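Local structure of alpha-14 giardin (Giardia lamblia, 3CHJ) at residues K206-K211 with D215-G220; E166-L171 with I190-T195. The protein binds calcium and may act as a calcium-regulated structural element of the annexin family that links the phospholipid bilayer to the underlying axoneme. All blocks are in the same frame, centred on the assembly; numbering follows the deposited sequence.

Read from the N terminus, the chain enters helix 162-177, passes the connection that, with this helix's end, supplies most of the calcium site (A175, T178, G180 and E185; E224 of helix 217-224 completes it), and returns along helix 186-195; contact 2 closes this loop of 18 residues by pairing 166-171 with 190-195. Helix 198-211 follows, and contact 1 closes the short connection to helix 217-224, with three residues between its segments. The contacts are in series, neither nested nor crossed, with centres about 13 Å apart. They meet through helix 198-211, which lays M207, Y208 and K211 against E166 and L169 of contact 2, so that four successive helices of this all-helical annexin are joined.

Contact 1 of 2, residues K206-K211 with D215-G220; sequences KMYSAK and DSLRAG
The ring of Y208 packs on the D215-L217 backbone, and S209 follows with a backbone contact to D215. The phenol leaves the last turns of helix 198-211 with CG anti to the backbone N (chi1 -174°), an orientation that brings its ring against the turn leading into helix 217-224. L217 lies over one face of the ring in a CH-pi contact, its CA 4.1 Å from the ring centroid, shifted toward the rim; CB of L217 adds an apolar contact with Y208 CG at 4.1 Å, the two side chains crossing at about a right angle. At the ring edge, near its plane, the carbonyl oxygen of D215 comes within 3.4 Å of Y208 CD2. Y208 OH is hydrogen-bonded to a water at 2.7 Å, which also donates to S216 O at 2.8 Å; the same hydroxyl is hydrogen-bonded to R173 of helix 162-177. The next residue, S209, contributes its backbone: CA approaches D215 O at 3.4 Å in a CA-H...O contact, so this one carbonyl faces both Y208 and S209.

Across the turn, S216 is the N-cap of helix 217-224, its OG accepting from A219 N at 3.0 Å in a nearly straight bond (168°). This capped start, packed on the preceding helix by Y208, leads into a helix whose last residue, E224, is a calcium ligand. The carboxylate of D215 forms a salt bridge with R173, the arginine that also serves the tyrosine hydroxyl.

No direct hydrogen bond spans the two segments. They are held by the tyrosine ring, the D215 carbonyl and the shared water, while R173 joins both sides from a third helix. Its positive charge would probably polarise the phenol and stabilise the D215 carboxylate, coupling this turn electrostatically to helix 162-177.

Contact 2 of 2, residues E166-L171 with I190-T195; sequences EEDLVL and IRIFAT
R191 and D168 form a salt bridge between helix 186-195 and helix 162-177; the axes of the short segments 190-195 and 166-171 pass 11.2 Å apart at a crossing angle of -121°. Followed outward, the aspartate side chain meets segment 190-195 at nearly every step. Its CB rests against the end of I192, CD1 lying 4.1 Å away, and CD1 also packs near the D168 carbonyl oxygen. CG then presents the carboxylate to the edge of the guanidinium, the two planes 39° apart. OD1 takes both bonds of the bridge, from R191 NH2 at 2.8 Å and from R191 NE at 3.2 Å, the second more bent. Both nitrogens come from the same face, above the carboxylate plane, although OD1 itself stays close to the guanidinium plane. A bend at chi3 (63°) turns this side of the arginine toward D168. OD2 is instead hydrogen-bonded to Y196 OH, just after helix 186-195, so the two oxygens are held by different partners and the carboxylate's rotation is probably fixed.

Beside the bridge, L171 CD1 lies 3.5 Å from R191 NH2, at the guanidinium edge. The arrangement, a buried aspartate held between an isoleucine tip at its CB and a partly exposed arginine at its OD1, joins two helices that flank the calcium-binding turn in the helical annexin fold.

Contact 1 of 2, residues K206-K211 with D215-G220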
loop_
_atom_site.group_PDB
_atom_site.type_symbol
_atom_site.label_atom_id
_atom_site.label_comp_id
_atom_site.label_asym_id
_atom_site.label_seq_id
_atom_site.Cartn_x
_atom_site.Cartn_y
_atom_site.Cartn_z
ATOM N N LYS A 206 -20.263 9.495 -6.063
ATOM C CA LYS A 206 -20.882 10.526 -6.918
ATOM C C LYS A 206 -22.352 10.759 -6.563
ATOM O O LYS A 206 -22.823 11.904 -6.559
ATOM C CB LYS A 206 -20.727 10.164 -8.393
ATOM C CG LYS A 206 -19.283 10.085 -8.858
ATOM C CD LYS A 206 -19.186 9.573 -10.290
ATOM C CE LYS A 206 -17.736 9.329 -10.690
ATOM N NZ LYS A 206 -17.025 10.608 -10.913
ATOM N N MET A 207 -23.064 9.680 -6.247
ATOM C CA MET A 207 -24.452 9.771 -5.777
ATOM C C MET A 207 -24.602 10.597 -4.513
ATOM O O MET A 207 -25.598 11.298 -4.341
ATOM C CB MET A 207 -25.054 8.380 -5.550
ATOM C CG MET A 207 -25.281 7.594 -6.830
ATOM S SD MET A 207 -25.711 5.867 -6.508
ATOM C CE MET A 207 -27.205 5.971 -5.529
ATOM N N TYR A 208 -23.628 10.496 -3.606
ATOM C CA TYR A 208 -23.666 11.207 -2.347
ATOM C C TYR A 208 -23.580 12.707 -2.623
ATOM O O TYR A 208 -24.390 13.488 -2.123
ATOM C CB TYR A 208 -22.516 10.696 -1.439
ATOM C CG TYR A 208 -22.547 11.279 -0.049
ATOM C CD1 TYR A 208 -23.150 10.594 1.012
ATOM C CD2 TYR A 208 -21.978 12.525 0.221
ATOM C CE1 TYR A 208 -23.169 11.129 2.305
ATOM C CE2 TYR A 208 -21.993 13.067 1.482
ATOM C CZ TYR A 208 -22.607 12.376 2.537
ATOM O OH TYR A 208 -22.615 12.915 3.803
ATOM N N SER A 209 -22.607 13.102 -3.441
ATOM C CA SER A 209 -22.478 14.500 -3.850
ATOM C C SER A 209 -23.748 14.971 -4.576
ATOM O O SER A 209 -24.211 16.087 -4.356
ATOM C CB SER A 209 -21.250 14.680 -4.736
ATOM O OG SER A 209 -20.973 16.067 -4.912
ATOM N N ALA A 210 -24.316 14.100 -5.407
ATOM C CA ALA A 210 -25.493 14.439 -6.220
ATOM C C ALA A 210 -26.716 14.679 -5.345
ATOM O O ALA A 210 -27.491 15.612 -5.586
ATOM C CB ALA A 210 -25.765 13.348 -7.221
ATOM N N LYS A 211 -26.875 13.848 -4.315
ATOM C CA LYS A 211 -28.063 13.876 -3.467
ATOM C C LYS A 211 -27.989 14.918 -2.348
ATOM O O LYS A 211 -29.020 15.487 -1.979
ATOM C CB LYS A 211 -28.338 12.479 -2.885
ATOM C CG LYS A 211 -29.670 12.376 -2.125
ATOM C CD LYS A 211 -29.883 10.967 -1.580
ATOM C CE LYS A 211 -31.180 10.858 -0.793
ATOM N NZ LYS A 211 -32.377 10.921 -1.702
ATOM N N ASP A 215 -22.102 17.781 -0.855
ATOM C CA ASP A 215 -21.355 17.292 0.313
ATOM C C ASP A 215 -20.465 16.137 -0.120
ATOM O O ASP A 215 -20.770 15.471 -1.095
ATOM C CB ASP A 215 -22.276 16.812 1.431
ATOM C CG ASP A 215 -22.887 17.947 2.257
ATOM O OD1 ASP A 215 -22.572 19.150 2.043
ATOM O OD2 ASP A 215 -23.697 17.611 3.158
ATOM N N SER A 216 -19.372 15.905 0.623
ATOM C CA SER A 216 -18.384 14.870 0.266
ATOM C C SER A 216 -18.447 13.650 1.182
ATOM O O SER A 216 -18.466 13.805 2.406
ATOM C CB SER A 216 -16.975 15.460 0.319
ATOM O OG SER A 216 -16.012 14.441 0.499
ATOM N N LEU A 217 -18.458 12.456 0.591
ATOM C CA LEU A 217 -18.480 11.214 1.366
ATOM C C LEU A 217 -17.206 11.099 2.203
ATOM O O LEU A 217 -17.269 10.754 3.386
ATOM C CB LEU A 217 -18.653 10.012 0.435
ATOM C CG LEU A 217 -18.534 8.598 1.020
ATOM C CD1 LEU A 217 -19.566 8.405 2.127
ATOM C CD2 LEU A 217 -18.728 7.574 -0.107
ATOM N N ARG A 218 -16.061 11.422 1.602
ATOM C CA ARG A 218 -14.797 11.392 2.358
ATOM C C ARG A 218 -14.787 12.389 3.512
ATOM O O ARG A 218 -14.234 12.096 4.562
ATOM C CB ARG A 218 -13.601 11.616 1.447
ATOM C CG ARG A 218 -12.270 11.111 2.072
ATOM C CD ARG A 218 -11.199 11.503 1.120
ATOM N NE ARG A 218 -9.867 10.932 1.347
ATOM C CZ ARG A 218 -8.943 11.442 2.153
ATOM N NH1 ARG A 218 -9.225 12.500 2.920
ATOM N NH2 ARG A 218 -7.740 10.868 2.207
ATOM N N ALA A 219 -15.370 13.574 3.323
ATOM C CA ALA A 219 -15.510 14.517 4.429
ATOM C C ALA A 219 -16.352 13.932 5.571
ATOM O O ALA A 219 -16.076 14.192 6.744
ATOM C CB ALA A 219 -16.104 15.841 3.916
ATOM N N GLY A 220 -17.372 13.136 5.211
ATOM C CA GLY A 220 -18.202 12.431 6.183
ATOM C C GLY A 220 -17.406 11.398 6.972
ATOM O O GLY A 220 -17.612 11.225 8.162
HETATM O O HOH W 1 -20.520 14.518 4.206
#

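Contact 2 of 2, residues E166-L171 with I190-T195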
loop_
_atom_site.group_PDB
_atom_site.type_symbol
_atom_site.label_atom_id
_atom_site.label_comp_id
_atom_site.label_asym_id
_atom_site.label_seq_id
_atom_site.Cartn_x
_atom_site.Cartn_y
_atom_site.Cartn_z
ATOM N N GLU A 166 -28.813 3.137 -3.507
ATOM C CA GLU A 166 -29.714 4.159 -2.969
ATOM C C GLU A 166 -30.044 3.915 -1.493
ATOM O O GLU A 166 -30.055 4.855 -0.693
ATOM C CB GLU A 166 -31.009 4.265 -3.791
ATOM C CG GLU A 166 -30.820 4.642 -5.266
ATOM C CD GLU A 166 -30.563 6.133 -5.509
ATOM O OE1 GLU A 166 -30.486 6.915 -4.530
ATOM O OE2 GLU A 166 -30.441 6.517 -6.701
ATOM N N GLU A 167 -30.304 2.653 -1.130
ATOM C CA GLU A 167 -30.587 2.293 0.256
ATOM C C GLU A 167 -29.392 2.568 1.166
ATOM O O GLU A 167 -29.547 3.159 2.227
ATOM C CB GLU A 167 -30.959 0.817 0.357
ATOM C CG GLU A 167 -32.274 0.429 -0.303
ATOM C CD GLU A 167 -32.523 -1.081 -0.228
ATOM O OE1 GLU A 167 -31.672 -1.867 -0.705
ATOM O OE2 GLU A 167 -33.576 -1.486 0.313
ATOM N N ASP A 168 -28.210 2.114 0.746
ATOM C CA ASP A 168 -26.990 2.334 1.532
ATOM C C ASP A 168 -26.607 3.804 1.620
ATOM O O ASP A 168 -26.010 4.230 2.613
ATOM C CB ASP A 168 -25.823 1.543 0.956
ATOM C CG ASP A 168 -25.957 0.064 1.196
ATOM O OD1 ASP A 168 -26.764 -0.335 2.079
ATOM O OD2 ASP A 168 -25.249 -0.693 0.502
ATOM N N LEU A 169 -26.964 4.576 0.599
ATOM C CA LEU A 169 -26.699 6.017 0.595
ATOM C C LEU A 169 -27.427 6.707 1.744
ATOM O O LEU A 169 -26.850 7.526 2.473
ATOM C CB LEU A 169 -27.136 6.617 -0.745
ATOM C CG LEU A 169 -26.842 8.090 -0.961
ATOM C CD1 LEU A 169 -25.344 8.338 -0.787
ATOM C CD2 LEU A 169 -27.292 8.477 -2.333
ATOM N N VAL A 170 -28.710 6.377 1.902
ATOM C CA VAL A 170 -29.502 6.907 2.989
ATOM C C VAL A 170 -28.910 6.487 4.337
ATOM O O VAL A 170 -28.793 7.293 5.272
ATOM C CB VAL A 170 -30.976 6.463 2.840
ATOM C CG1 VAL A 170 -31.767 6.817 4.065
ATOM C CG2 VAL A 170 -31.579 7.125 1.587
ATOM N N LEU A 171 -28.506 5.221 4.421
ATOM C CA LEU A 171 -27.922 4.682 5.644
ATOM C C LEU A 171 -26.578 5.329 6.019
ATOM O O LEU A 171 -26.348 5.667 7.189
ATOM C CB LEU A 171 -27.777 3.160 5.524
ATOM C CG LEU A 171 -29.119 2.411 5.553
ATOM C CD1 LEU A 171 -28.901 0.976 5.117
ATOM C CD2 LEU A 171 -29.743 2.477 6.940
ATOM N N ILE A 190 -19.136 -1.043 7.436
ATOM C CA ILE A 190 -18.379 -2.224 7.022
ATOM C C ILE A 190 -18.864 -2.770 5.682
ATOM O O ILE A 190 -18.072 -3.087 4.817
ATOM C CB ILE A 190 -18.368 -3.318 8.124
ATOM C CG1 ILE A 190 -17.794 -2.758 9.432
ATOM C CG2 ILE A 190 -17.593 -4.557 7.660
ATOM C CD1 ILE A 190 -16.352 -2.223 9.337
ATOM N N ARG A 191 -20.181 -2.842 5.504
ATOM C CA ARG A 191 -20.719 -3.345 4.257
ATOM C C ARG A 191 -20.211 -2.518 3.066
ATOM O O ARG A 191 -19.732 -3.060 2.074
ATOM C CB ARG A 191 -22.253 -3.379 4.308
ATOM C CG ARG A 191 -22.865 -3.867 3.009
ATOM C CD ARG A 191 -24.387 -4.057 3.075
ATOM N NE ARG A 191 -25.119 -2.817 3.329
ATOM C CZ ARG A 191 -25.581 -2.442 4.515
ATOM N NH1 ARG A 191 -25.400 -3.214 5.571
ATOM N NH2 ARG A 191 -26.234 -1.297 4.641
ATOM N N ILE A 192 -20.291 -1.191 3.186
ATOM C CA ILE A 192 -19.891 -0.350 2.070
ATOM C C ILE A 192 -18.384 -0.446 1.839
ATOM O O ILE A 192 -17.920 -0.741 0.728
ATOM C CB ILE A 192 -20.304 1.106 2.301
ATOM C CG1 ILE A 192 -21.850 1.215 2.329
ATOM C CG2 ILE A 192 -19.732 1.982 1.196
ATOM C CD1 ILE A 192 -22.358 2.549 2.874
ATOM N N PHE A 193 -17.610 -0.209 2.889
ATOM C CA PHE A 193 -16.179 -0.068 2.676
ATOM C C PHE A 193 -15.446 -1.389 2.500
ATOM O O PHE A 193 -14.392 -1.429 1.828
ATOM C CB PHE A 193 -15.551 0.789 3.778
ATOM C CG PHE A 193 -15.830 2.261 3.613
ATOM C CD1 PHE A 193 -17.096 2.797 3.907
ATOM C CD2 PHE A 193 -14.833 3.123 3.135
ATOM C CE1 PHE A 193 -17.358 4.161 3.718
ATOM C CE2 PHE A 193 -15.102 4.486 2.948
ATOM C CZ PHE A 193 -16.329 5.003 3.246
ATOM N N ALA A 194 -16.012 -2.473 3.037
ATOM C CA ALA A 194 -15.367 -3.782 2.880
ATOM C C ALA A 194 -15.857 -4.591 1.688
ATOM O O ALA A 194 -15.100 -5.422 1.170
ATOM C CB ALA A 194 -15.504 -4.623 4.144
ATOM N N THR A 195 -17.118 -4.384 1.277
ATOM C CA THR A 195 -17.737 -5.283 0.282
ATOM C C THR A 195 -18.154 -4.641 -1.047
ATOM O O THR A 195 -18.511 -5.358 -1.993
ATOM C CB THR A 195 -18.927 -6.123 0.862
ATOM O OG1 THR A 195 -20.130 -5.341 0.878
ATOM C CG2 THR A 195 -18.624 -6.631 2.267
#